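Local coordinates for protein DNA polymerase III beta subunit (Streptococcus pyogenes, PDB 2AVT) that probably forms the ring-shaped sliding clamp that encircles DNA and tethers the replicative polymerase to its template during chromosome replication, at residues 34-39 with 75-80; 42-47 with 55-60; 150-155 with 177-182; 185-190 with 367-372. All coordinates share one frame; numbering follows the deposited sequence.

Contact 1: 34-39 with 75-80; sequences IKIEVT and ILLEAS
Ile75 pairs with Ile36 through two backbone hydrogen bonds, Ile75 N to Ile36 O at 2.9 Å and Ile36 N to Ile75 O at 2.8 Å, within the antiparallel pairing between strands 33-39 and 73-78. The short strand axes lie 148° apart in direction. On the same face CB of Ile36 rests near CG2 of Ile75, while the rest of the Ile75 side chain leads off toward Ile2 and Val104. Leu76, next along, sits opposite Lys35 as a non-hydrogen-bonded pair and puts its side chain on the other face. Its CD2 methyl presses on CB of Lys35 at 3.4 Å, a tight carbon contact. With CG of Lys35 anti to the backbone N (chi1 177°) and the chain extended beyond it, the ammonium is carried away from Leu76 to Glu37, where NZ and OE2 form a salt bridge with a weak hydrogen bond. Leu77 returns to the hydrogen-bonded register with Ile34, its O taking the Ile34 N-H at 2.7 Å; its CD1 meets CD1 of Ile36 at 4.0 Å. Glu78 is the N-cap residue of helix 79-88, and Ala79 opens that helix with CB 3.9 Å from CB of Ile34. Ile34 thus packs on helix 8-18, and Ile75 and Leu77 on Val104 of strand 103-108, whereas the Lys35-Glu37 pair keeps charge on the partly exposed other face.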
loop_
_atom_site.group_PDB
_atom_site.type_symbol
_atom_site.label_atom_id
_atom_site.label_comp_id
_atom_site.label_asym_id
_atom_site.label_seq_id
_atom_site.Cartn_x
_atom_site.Cartn_y
_atom_site.Cartn_z
ATOM N N ILE A 34 13.791 19.622 5.818
ATOM C CA ILE A 34 14.208 19.114 7.107
ATOM C C ILE A 34 15.357 20.027 7.509
ATOM O O ILE A 34 16.190 20.416 6.676
ATOM C CB ILE A 34 14.662 17.632 7.034
ATOM C CG1 ILE A 34 15.077 17.153 8.430
ATOM C CG2 ILE A 34 15.780 17.474 6.036
ATOM C CD1 ILE A 34 14.954 15.654 8.633
ATOM N N LYS A 35 15.378 20.415 8.775
ATOM C CA LYS A 35 16.420 21.295 9.271
ATOM C C LYS A 35 17.457 20.446 9.982
ATOM O O LYS A 35 17.122 19.607 10.812
ATOM C CB LYS A 35 15.811 22.328 10.225
ATOM C CG LYS A 35 16.797 23.265 10.874
ATOM C CD LYS A 35 16.069 24.171 11.861
ATOM C CE LYS A 35 17.044 24.920 12.756
ATOM N NZ LYS A 35 16.341 25.497 13.953
ATOM N N ILE A 36 18.720 20.654 9.633
ATOM C CA ILE A 36 19.803 19.890 10.225
ATOM C C ILE A 36 20.762 20.825 10.943
ATOM O O ILE A 36 21.365 21.703 10.325
ATOM C CB ILE A 36 20.582 19.121 9.145
ATOM C CG1 ILE A 36 19.634 18.193 8.383
ATOM C CG2 ILE A 36 21.698 18.315 9.783
ATOM C CD1 ILE A 36 20.303 17.419 7.271
ATOM N N GLU A 37 20.883 20.658 12.253
ATOM C CA GLU A 37 21.797 21.485 13.025
ATOM C C GLU A 37 22.852 20.576 13.623
ATOM O O GLU A 37 22.533 19.628 14.332
ATOM C CB GLU A 37 21.059 22.213 14.141
ATOM C CG GLU A 37 20.004 23.160 13.650
ATOM C CD GLU A 37 19.167 23.710 14.783
ATOM O OE1 GLU A 37 18.593 22.896 15.551
ATOM O OE2 GLU A 37 19.082 24.950 14.898
ATOM N N VAL A 38 24.109 20.875 13.333
ATOM C CA VAL A 38 25.203 20.071 13.832
ATOM C C VAL A 38 25.923 20.807 14.954
ATOM O O VAL A 38 26.430 21.917 14.758
ATOM C CB VAL A 38 26.201 19.745 12.697
ATOM C CG1 VAL A 38 27.333 18.889 13.227
ATOM C CG2 VAL A 38 25.473 19.029 11.550
ATOM N N THR A 39 25.942 20.196 16.137
ATOM C CA THR A 39 26.616 20.790 17.288
ATOM C C THR A 39 27.692 19.841 17.801
ATOM O O THR A 39 27.839 18.720 17.303
ATOM C CB THR A 39 25.625 21.109 18.425
ATOM O OG1 THR A 39 25.142 19.894 19.006
ATOM C CG2 THR A 39 24.446 21.900 17.882
ATOM N N ILE A 75 21.729 23.695 8.224
ATOM C CA ILE A 75 21.260 23.792 6.850
ATOM C C ILE A 75 19.883 23.177 6.685
ATOM O O ILE A 75 19.472 22.346 7.497
ATOM C CB ILE A 75 22.253 23.086 5.874
ATOM C CG1 ILE A 75 21.916 23.437 4.425
ATOM C CG2 ILE A 75 22.186 21.566 6.038
ATOM C CD1 ILE A 75 22.845 22.782 3.416
ATOM N N LEU A 76 19.175 23.613 5.642
ATOM C CA LEU A 76 17.852 23.109 5.292
ATOM C C LEU A 76 17.931 22.384 3.936
ATOM O O LEU A 76 18.528 22.889 2.986
ATOM C CB LEU A 76 16.842 24.258 5.165
ATOM C CG LEU A 76 16.626 25.242 6.322
ATOM C CD1 LEU A 76 15.521 26.233 5.935
ATOM C CD2 LEU A 76 16.231 24.476 7.581
ATOM N N LEU A 77 17.296 21.221 3.847
ATOM C CA LEU A 77 17.278 20.422 2.627
ATOM C C LEU A 77 15.858 19.891 2.451
ATOM O O LEU A 77 15.159 19.675 3.447
ATOM C CB LEU A 77 18.257 19.237 2.760
ATOM C CG LEU A 77 19.744 19.568 2.919
ATOM C CD1 LEU A 77 20.542 18.330 3.353
ATOM C CD2 LEU A 77 20.264 20.108 1.598
ATOM N N GLU A 78 15.412 19.699 1.208
ATOM C CA GLU A 78 14.066 19.161 0.994
ATOM C C GLU A 78 14.073 17.784 1.635
ATOM O O GLU A 78 14.864 16.922 1.257
ATOM C CB GLU A 78 13.745 19.034 -0.498
ATOM C CG GLU A 78 13.499 20.352 -1.205
ATOM C CD GLU A 78 12.320 21.109 -0.627
ATOM O OE1 GLU A 78 11.302 20.464 -0.308
ATOM O OE2 GLU A 78 12.406 22.346 -0.507
ATOM N N ALA A 79 13.189 17.578 2.603
ATOM C CA ALA A 79 13.127 16.321 3.346
ATOM C C ALA A 79 13.003 14.998 2.577
ATOM O O ALA A 79 13.903 14.162 2.635
ATOM C CB ALA A 79 12.028 16.404 4.380
ATOM N N SER A 80 11.877 14.783 1.904
ATOM C CA SER A 80 11.664 13.540 1.167
ATOM C C SER A 80 12.786 13.260 0.181
ATOM O O SER A 80 13.252 12.130 0.048
ATOM C CB SER A 80 10.329 13.585 0.425
ATOM O OG SER A 80 9.264 13.448 1.342
#

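Contact 2: 42-47 with 55-60; sequences GVTLTG and ENTIPV
This contact is the pairing of the two arms of a beta hairpin, strands 42-48 and 52-59, within the N-terminal domain, where it lies between strand 33-39 and strand 238-243 of a continuous antiparallel sheet. Val43 and Ile58 form one hydrogen-bonded pair, with Val43 N to Ile58 O at 2.8 Å; Leu45 and Asn56 form the next, with Leu45 N to Asn56 O at 2.7 Å. Between them, Thr44 faces Thr57 in a non-hydrogen-bonded pair whose CA atoms are 4.1 Å apart. Both hydroxyls stand beside their own backbone N (chi1 -63° in each), which brings Thr44 OG1 and Thr57 OG1 to 2.7 Å in a hydrogen bond linking the two arms through their side chains. On this same face Thr46 and Glu55 run side by side, the aliphatic CG of Glu55 lying 3.3 Å from Thr46 OG1. The reverse face is largely apolar: Leu45 CD1 approaches Ile58 CD1 at 4.3 Å, and both side chains pack on helix 8-18. Asn56 is buried there too, its ND2 making a weak hydrogen bond to Ala14 O. At the open end Gly42 CA comes within 3.1 Å of Ile58 O, with a backbone conformation that suits glycine. A sheet with a helix packed across one face, as helix 8-18 is here, is characteristic of the DNA-clamp fold.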
loop_
_atom_site.group_PDB
_atom_site.type_symbol
_atom_site.label_atom_id
_atom_site.label_comp_id
_atom_site.label_asym_id
_atom_site.label_seq_id
_atom_site.Cartn_x
_atom_site.Cartn_y
_atom_site.Cartn_z
ATOM N N GLY A 42 26.098 16.457 19.006
ATOM C CA GLY A 42 25.212 15.642 18.190
ATOM C C GLY A 42 24.637 16.331 16.966
ATOM O O GLY A 42 24.903 17.505 16.702
ATOM N N VAL A 43 23.847 15.578 16.211
ATOM C CA VAL A 43 23.206 16.095 15.011
ATOM C C VAL A 43 21.712 16.174 15.290
ATOM O O VAL A 43 21.048 15.160 15.490
ATOM C CB VAL A 43 23.481 15.170 13.802
ATOM C CG1 VAL A 43 22.556 15.529 12.635
ATOM C CG2 VAL A 43 24.952 15.308 13.378
ATOM N N THR A 44 21.180 17.384 15.323
ATOM C CA THR A 44 19.764 17.542 15.609
ATOM C C THR A 44 18.948 17.772 14.344
ATOM O O THR A 44 19.242 18.673 13.548
ATOM C CB THR A 44 19.532 18.703 16.594
ATOM O OG1 THR A 44 20.165 18.388 17.840
ATOM C CG2 THR A 44 18.045 18.913 16.835
ATOM N N LEU A 45 17.921 16.945 14.179
ATOM C CA LEU A 45 17.034 17.011 13.018
ATOM C C LEU A 45 15.690 17.583 13.434
ATOM O O LEU A 45 15.104 17.142 14.434
ATOM C CB LEU A 45 16.834 15.608 12.444
ATOM C CG LEU A 45 18.128 14.835 12.181
ATOM C CD1 LEU A 45 17.796 13.435 11.661
ATOM C CD2 LEU A 45 18.976 15.582 11.159
ATOM N N THR A 46 15.201 18.563 12.673
ATOM C CA THR A 46 13.914 19.188 12.980
ATOM C C THR A 46 12.968 19.188 11.783
ATOM O O THR A 46 13.371 19.489 10.654
ATOM C CB THR A 46 14.080 20.661 13.441
ATOM O OG1 THR A 46 14.909 20.720 14.607
ATOM C CG2 THR A 46 12.717 21.269 13.762
ATOM N N GLY A 47 11.718 18.836 12.051
ATOM C CA GLY A 47 10.689 18.810 11.027
ATOM C C GLY A 47 9.400 19.330 11.648
ATOM O O GLY A 47 9.188 19.167 12.863
ATOM N N GLU A 55 11.920 17.431 17.063
ATOM C CA GLU A 55 13.348 17.734 17.150
ATOM C C GLU A 55 13.979 16.442 17.647
ATOM O O GLU A 55 13.806 16.049 18.805
ATOM C CB GLU A 55 13.628 18.885 18.119
ATOM C CG GLU A 55 13.424 20.261 17.499
ATOM C CD GLU A 55 13.751 21.403 18.447
ATOM O OE1 GLU A 55 14.748 21.361 19.166
ATOM O OE2 GLU A 55 12.919 22.444 18.432
ATOM N N ASN A 56 14.693 15.773 16.753
ATOM C CA ASN A 56 15.308 14.492 17.064
ATOM C C ASN A 56 16.822 14.599 16.954
ATOM O O ASN A 56 17.376 14.926 15.898
ATOM C CB ASN A 56 14.739 13.429 16.114
ATOM C CG ASN A 56 15.233 12.022 16.428
ATOM O OD1 ASN A 56 15.732 11.745 17.521
ATOM N ND2 ASN A 56 15.073 11.121 15.470
ATOM N N THR A 57 17.482 14.324 18.071
ATOM C CA THR A 57 18.922 14.424 18.153
ATOM C C THR A 57 19.650 13.093 18.152
ATOM O O THR A 57 19.278 12.165 18.875
ATOM C CB THR A 57 19.339 15.193 19.435
ATOM O OG1 THR A 57 18.850 16.537 19.368
ATOM C CG2 THR A 57 20.862 15.211 19.580
ATOM N N ILE A 58 20.684 13.010 17.323
ATOM C CA ILE A 58 21.533 11.830 17.248
ATOM C C ILE A 58 22.773 12.278 18.017
ATOM O O ILE A 58 23.503 13.169 17.573
ATOM C CB ILE A 58 21.952 11.499 15.810
ATOM C CG1 ILE A 58 20.725 11.240 14.937
ATOM C CG2 ILE A 58 22.846 10.258 15.810
ATOM C CD1 ILE A 58 21.063 11.242 13.463
ATOM N N PRO A 59 23.004 11.688 19.198
ATOM C CA PRO A 59 24.133 11.984 20.086
ATOM C C PRO A 59 25.487 11.459 19.617
ATOM O O PRO A 59 25.579 10.381 19.044
ATOM C CB PRO A 59 23.709 11.331 21.393
ATOM C CG PRO A 59 23.014 10.092 20.898
ATOM C CD PRO A 59 22.140 10.647 19.786
ATOM N N VAL A 60 26.537 12.231 19.863
ATOM C CA VAL A 60 27.878 11.794 19.498
ATOM C C VAL A 60 28.377 10.786 20.526
ATOM O O VAL A 60 28.247 9.579 20.334
ATOM C CB VAL A 60 28.868 12.947 19.475
ATOM C CG1 VAL A 60 30.283 12.407 19.623
ATOM C CG2 VAL A 60 28.736 13.703 18.182
#

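Contact 3: 150-155 with 177-182; sequences AFAASL and AVATDS
Ala152 O sits only 3.2 Å from Asp181 N, yet the angle is too poor for a hydrogen bond, and the two segments meet entirely by van der Waals contact. Small side chains make this closeness possible. CB of Ala179 points at the turn after helix 139-149 and packs against two alanines, 4.1 Å from CB of Ala152 and 4.2 Å from CB of Ala153. Ala152 CB also lies 3.5 Å from Ala179 O, near the C-terminal end of strand 174-180, just before the turn toward strand 184-191. The contact thus seats the 3-10 segment 150-152 on the end of a sheet strand in the central domain, one of the DNA-clamp units of the chain. At the end of the strand, Thr180 OG1 accepts the N-H of Ser182 at 3.0 Å, an ST turn, and is also bonded to Arg184 O. Asp181 has CG wedged between its own N and carbonyl carbon (chi1 66°), with CB 3.5 Å from Ala152 O; its OD2 forms a salt bridge with Arg184 NH1. The other terminal nitrogen of Arg184, NH2, makes a weak hydrogen bond to Phe151 O, connecting Asp181 indirectly with the 3-10 segment.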
loop_
_atom_site.group_PDB
_atom_site.type_symbol
_atom_site.label_atom_id
_atom_site.label_comp_id
_atom_site.label_asym_id
_atom_site.label_seq_id
_atom_site.Cartn_x
_atom_site.Cartn_y
_atom_site.Cartn_z
ATOM N N ALA A 150 -8.176 8.341 20.576
ATOM C CA ALA A 150 -7.953 9.091 19.338
ATOM C C ALA A 150 -9.019 8.913 18.255
ATOM O O ALA A 150 -9.546 9.892 17.732
ATOM C CB ALA A 150 -6.579 8.756 18.769
ATOM N N PHE A 151 -9.336 7.666 17.932
ATOM C CA PHE A 151 -10.321 7.346 16.897
ATOM C C PHE A 151 -11.727 7.915 17.104
ATOM O O PHE A 151 -12.472 8.095 16.138
ATOM C CB PHE A 151 -10.421 5.825 16.745
ATOM C CG PHE A 151 -11.091 5.143 17.906
ATOM C CD1 PHE A 151 -12.472 4.980 17.933
ATOM C CD2 PHE A 151 -10.346 4.687 18.986
ATOM C CE1 PHE A 151 -13.098 4.378 19.009
ATOM C CE2 PHE A 151 -10.969 4.082 20.071
ATOM C CZ PHE A 151 -12.345 3.929 20.081
ATOM N N ALA A 152 -12.099 8.194 18.351
ATOM C CA ALA A 152 -13.435 8.708 18.642
ATOM C C ALA A 152 -13.633 10.195 18.347
ATOM O O ALA A 152 -14.768 10.662 18.235
ATOM C CB ALA A 152 -13.796 8.412 20.094
ATOM N N ALA A 153 -12.540 10.940 18.225
ATOM C CA ALA A 153 -12.636 12.366 17.945
ATOM C C ALA A 153 -13.277 12.617 16.584
ATOM O O ALA A 153 -13.304 11.736 15.722
ATOM C CB ALA A 153 -11.257 13.010 17.998
ATOM N N SER A 154 -13.793 13.827 16.400
ATOM C CA SER A 154 -14.437 14.204 15.147
ATOM C C SER A 154 -13.431 14.682 14.101
ATOM O O SER A 154 -12.413 15.293 14.428
ATOM C CB SER A 154 -15.470 15.308 15.399
ATOM O OG SER A 154 -16.140 15.660 14.203
ATOM N N LEU A 155 -13.736 14.398 12.838
ATOM C CA LEU A 155 -12.892 14.793 11.714
ATOM C C LEU A 155 -13.414 16.099 11.129
ATOM O O LEU A 155 -12.661 16.888 10.555
ATOM C CB LEU A 155 -12.923 13.708 10.637
ATOM C CG LEU A 155 -12.366 12.355 11.065
ATOM C CD1 LEU A 155 -12.636 11.320 9.988
ATOM C CD2 LEU A 155 -10.878 12.495 11.329
ATOM N N ALA A 177 -9.002 11.369 30.002
ATOM C CA ALA A 177 -8.757 11.524 28.576
ATOM C C ALA A 177 -10.060 11.122 27.907
ATOM O O ALA A 177 -10.501 9.981 28.052
ATOM C CB ALA A 177 -7.625 10.608 28.114
ATOM N N VAL A 178 -10.687 12.059 27.198
ATOM C CA VAL A 178 -11.943 11.767 26.512
ATOM C C VAL A 178 -11.999 12.363 25.107
ATOM O O VAL A 178 -11.435 13.424 24.842
ATOM C CB VAL A 178 -13.160 12.303 27.304
ATOM C CG1 VAL A 178 -13.151 13.816 27.303
ATOM C CG2 VAL A 178 -14.445 11.780 26.688
ATOM N N ALA A 179 -12.684 11.660 24.211
ATOM C CA ALA A 179 -12.849 12.107 22.830
ATOM C C ALA A 179 -14.219 11.644 22.360
ATOM O O ALA A 179 -14.680 10.571 22.741
ATOM C CB ALA A 179 -11.761 11.516 21.935
ATOM N N THR A 180 -14.860 12.459 21.529
ATOM C CA THR A 180 -16.180 12.143 21.015
ATOM C C THR A 180 -16.475 12.852 19.696
ATOM O O THR A 180 -15.880 13.882 19.368
ATOM C CB THR A 180 -17.281 12.535 22.030
ATOM O OG1 THR A 180 -18.559 12.138 21.527
ATOM C CG2 THR A 180 -17.297 14.033 22.264
ATOM N N ASP A 181 -17.399 12.268 18.943
ATOM C CA ASP A 181 -17.834 12.797 17.657
ATOM C C ASP A 181 -19.339 13.061 17.768
ATOM O O ASP A 181 -20.044 13.066 16.766
ATOM C CB ASP A 181 -17.571 11.773 16.552
ATOM C CG ASP A 181 -18.417 10.530 16.704
ATOM O OD1 ASP A 181 -18.834 10.241 17.844
ATOM O OD2 ASP A 181 -18.668 9.836 15.688
ATOM N N SER A 182 -19.818 13.268 18.998
ATOM C CA SER A 182 -21.233 13.523 19.281
ATOM C C SER A 182 -22.104 12.478 18.604
ATOM O O SER A 182 -23.226 12.743 18.168
ATOM C CB SER A 182 -21.643 14.913 18.812
ATOM O OG SER A 182 -21.570 15.025 17.401
#

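Contact 4: 185-190 with 367-372; sequences MSQRLI and SFIQLI
Strands 184-191 and 367-372 run antiparallel, their short axes 167° apart in direction and 4.6 Å apart at closest approach, with Met185 N to Leu371 O at 2.7 Å and Gln187 N to Ile369 O at 2.8 Å among the backbone bonds. They carry one sheet of the clamp fold from the central domain into the C-terminal domain, joining parts of the chain far apart in sequence. Met185 and Leu371 cross on one face. The methionine is extended to SD and then bends (chi3 82°), which turns CE back onto the leucine, 3.3 Å from its CD2, tighter than usual for two methyls. Gln187 lies farther along that face, where a water lies within hydrogen-bonding distance of both its OE1 and Ser367 O.

On the other face, the Phe368 ring turns its edge to strand 184-191. Ser186 OG lies in the ring plane, 3.0 Å from CE1, and Gln187 O also meets the edge, near CD1. The serine hydroxyl has its hydrogen bond with Glu148 O of helix 139-149, while CG of Gln370 lies alongside it; the amide of Gln370 continues to Ser337 OG. Arg188 bends at chi2 and carries NH1 to a salt bridge with Glu148, so the same helix residue engages both Ser186 and Arg188. CD1 of Ile190 lies over one face of the guanidinium, offset toward its rim. A second water accepts from Arg188 NE at 2.9 Å and from Ser367 N at 3.2 Å.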
loop_
_atom_site.group_PDB
_atom_site.type_symbol
_atom_site.label_atom_id
_atom_site.label_comp_id
_atom_site.label_asym_id
_atom_site.label_seq_id
_atom_site.Cartn_x
_atom_site.Cartn_y
_atom_site.Cartn_z
ATOM N N MET A 185 -18.384 8.071 21.928
ATOM C CA MET A 185 -17.421 8.662 22.843
ATOM C C MET A 185 -16.571 7.598 23.510
ATOM O O MET A 185 -17.020 6.472 23.687
ATOM C CB MET A 185 -18.198 9.453 23.898
ATOM C CG MET A 185 -17.373 9.964 25.055
ATOM S SD MET A 185 -18.455 10.754 26.277
ATOM C CE MET A 185 -19.022 9.341 27.135
ATOM N N SER A 186 -15.354 7.979 23.883
ATOM C CA SER A 186 -14.417 7.083 24.543
ATOM C C SER A 186 -13.736 7.845 25.672
ATOM O O SER A 186 -13.253 8.972 25.472
ATOM C CB SER A 186 -13.366 6.593 23.551
ATOM O OG SER A 186 -12.575 5.584 24.144
ATOM N N GLN A 187 -13.701 7.231 26.855
ATOM C CA GLN A 187 -13.100 7.851 28.039
ATOM C C GLN A 187 -12.184 6.936 28.863
ATOM O O GLN A 187 -12.495 5.770 29.115
ATOM C CB GLN A 187 -14.199 8.378 28.956
ATOM C CG GLN A 187 -13.694 8.963 30.264
ATOM C CD GLN A 187 -14.795 9.076 31.303
ATOM O OE1 GLN A 187 -15.242 8.073 31.874
ATOM N NE2 GLN A 187 -15.249 10.291 31.538
ATOM N N ARG A 188 -11.063 7.499 29.301
ATOM C CA ARG A 188 -10.097 6.768 30.108
ATOM C C ARG A 188 -9.796 7.578 31.367
ATOM O O ARG A 188 -9.391 8.736 31.286
ATOM C CB ARG A 188 -8.802 6.536 29.316
ATOM C CG ARG A 188 -7.729 5.726 30.053
ATOM C CD ARG A 188 -8.156 4.270 30.280
ATOM N NE ARG A 188 -7.191 3.528 31.097
ATOM C CZ ARG A 188 -5.985 3.146 30.684
ATOM N NH1 ARG A 188 -5.578 3.424 29.453
ATOM N NH2 ARG A 188 -5.176 2.498 31.512
ATOM N N LEU A 189 -10.004 6.966 32.528
ATOM C CA LEU A 189 -9.734 7.632 33.798
ATOM C C LEU A 189 -8.572 6.933 34.478
ATOM O O LEU A 189 -8.484 5.709 34.481
ATOM C CB LEU A 189 -10.950 7.575 34.721
ATOM C CG LEU A 189 -12.278 8.135 34.222
ATOM C CD1 LEU A 189 -13.276 8.090 35.375
ATOM C CD2 LEU A 189 -12.108 9.563 33.724
ATOM N N ILE A 190 -7.678 7.720 35.050
ATOM C CA ILE A 190 -6.524 7.177 35.738
ATOM C C ILE A 190 -6.262 8.059 36.941
ATOM O O ILE A 190 -6.532 9.259 36.900
ATOM C CB ILE A 190 -5.279 7.185 34.814
ATOM C CG1 ILE A 190 -5.452 6.151 33.702
ATOM C CG2 ILE A 190 -4.027 6.900 35.614
ATOM C CD1 ILE A 190 -4.286 6.092 32.733
ATOM N N SER A 367 -10.077 1.571 33.666
ATOM C CA SER A 367 -11.316 2.316 33.824
ATOM C C SER A 367 -11.517 2.908 32.429
ATOM O O SER A 367 -11.319 4.101 32.202
ATOM C CB SER A 367 -11.158 3.434 34.850
ATOM O OG SER A 367 -12.310 4.262 34.868
ATOM N N PHE A 368 -11.880 2.042 31.493
ATOM C CA PHE A 368 -12.082 2.423 30.103
ATOM C C PHE A 368 -13.550 2.251 29.737
ATOM O O PHE A 368 -14.059 1.139 29.667
ATOM C CB PHE A 368 -11.185 1.546 29.219
ATOM C CG PHE A 368 -11.304 1.816 27.746
ATOM C CD1 PHE A 368 -11.536 3.096 27.269
ATOM C CD2 PHE A 368 -11.121 0.788 26.832
ATOM C CE1 PHE A 368 -11.581 3.346 25.902
ATOM C CE2 PHE A 368 -11.165 1.028 25.467
ATOM C CZ PHE A 368 -11.396 2.312 25.001
ATOM N N ILE A 369 -14.222 3.370 29.512
ATOM C CA ILE A 369 -15.631 3.362 29.159
ATOM C C ILE A 369 -15.865 4.009 27.799
ATOM O O ILE A 369 -15.327 5.081 27.517
ATOM C CB ILE A 369 -16.456 4.145 30.188
ATOM C CG1 ILE A 369 -16.392 3.449 31.554
ATOM C CG2 ILE A 369 -17.892 4.278 29.694
ATOM C CD1 ILE A 369 -16.997 4.268 32.689
ATOM N N GLN A 370 -16.654 3.348 26.959
ATOM C CA GLN A 370 -16.997 3.880 25.644
ATOM C C GLN A 370 -18.515 3.981 25.572
ATOM O O GLN A 370 -19.228 3.124 26.096
ATOM C CB GLN A 370 -16.470 2.976 24.527
ATOM C CG GLN A 370 -14.947 2.898 24.464
ATOM C CD GLN A 370 -14.464 2.031 23.330
ATOM O OE1 GLN A 370 -14.401 2.470 22.178
ATOM N NE2 GLN A 370 -14.134 0.787 23.640
ATOM N N LEU A 371 -18.995 5.034 24.916
ATOM C CA LEU A 371 -20.425 5.305 24.789
ATOM C C LEU A 371 -20.816 5.394 23.305
ATOM O O LEU A 371 -20.158 6.084 22.532
ATOM C CB LEU A 371 -20.726 6.631 25.502
ATOM C CG LEU A 371 -22.121 7.024 26.005
ATOM C CD1 LEU A 371 -22.527 6.114 27.148
ATOM C CD2 LEU A 371 -22.102 8.473 26.490
ATOM N N ILE A 372 -21.880 4.696 22.916
ATOM C CA ILE A 372 -22.352 4.710 21.532
ATOM C C ILE A 372 -23.837 5.046 21.455
ATOM O O ILE A 372 -24.670 4.369 22.063
ATOM C CB ILE A 372 -22.162 3.345 20.850
ATOM C CG1 ILE A 372 -20.675 3.038 20.677
ATOM C CG2 ILE A 372 -22.874 3.341 19.497
ATOM C CD1 ILE A 372 -20.408 1.655 20.097
HETATM O O HOH W 1 -13.508 5.775 31.999
HETATM O O HOH W 2 -7.504 3.406 34.014
#

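Contacts 1 and 2 share one antiparallel sheet, their centres 10 Å apart: strands 33-39 and 42-48 are neighbours, and contact 2 is nested inside the loop that contact 1 closes. Contacts 3 and 4 form a second such neighbourhood, 11 Å between centres, because strands 174-180 and 184-191 are adjacent in another sheet. The two groups follow one another along the chain and do not touch; contacts 1 and 4 have centres 41 Å apart, on opposite sides of the chain's centre. Each of the two sheets crosses a domain boundary, N-terminal to central and central to C-terminal, which is consistent with three domains joined into the arc of a dimeric clamp.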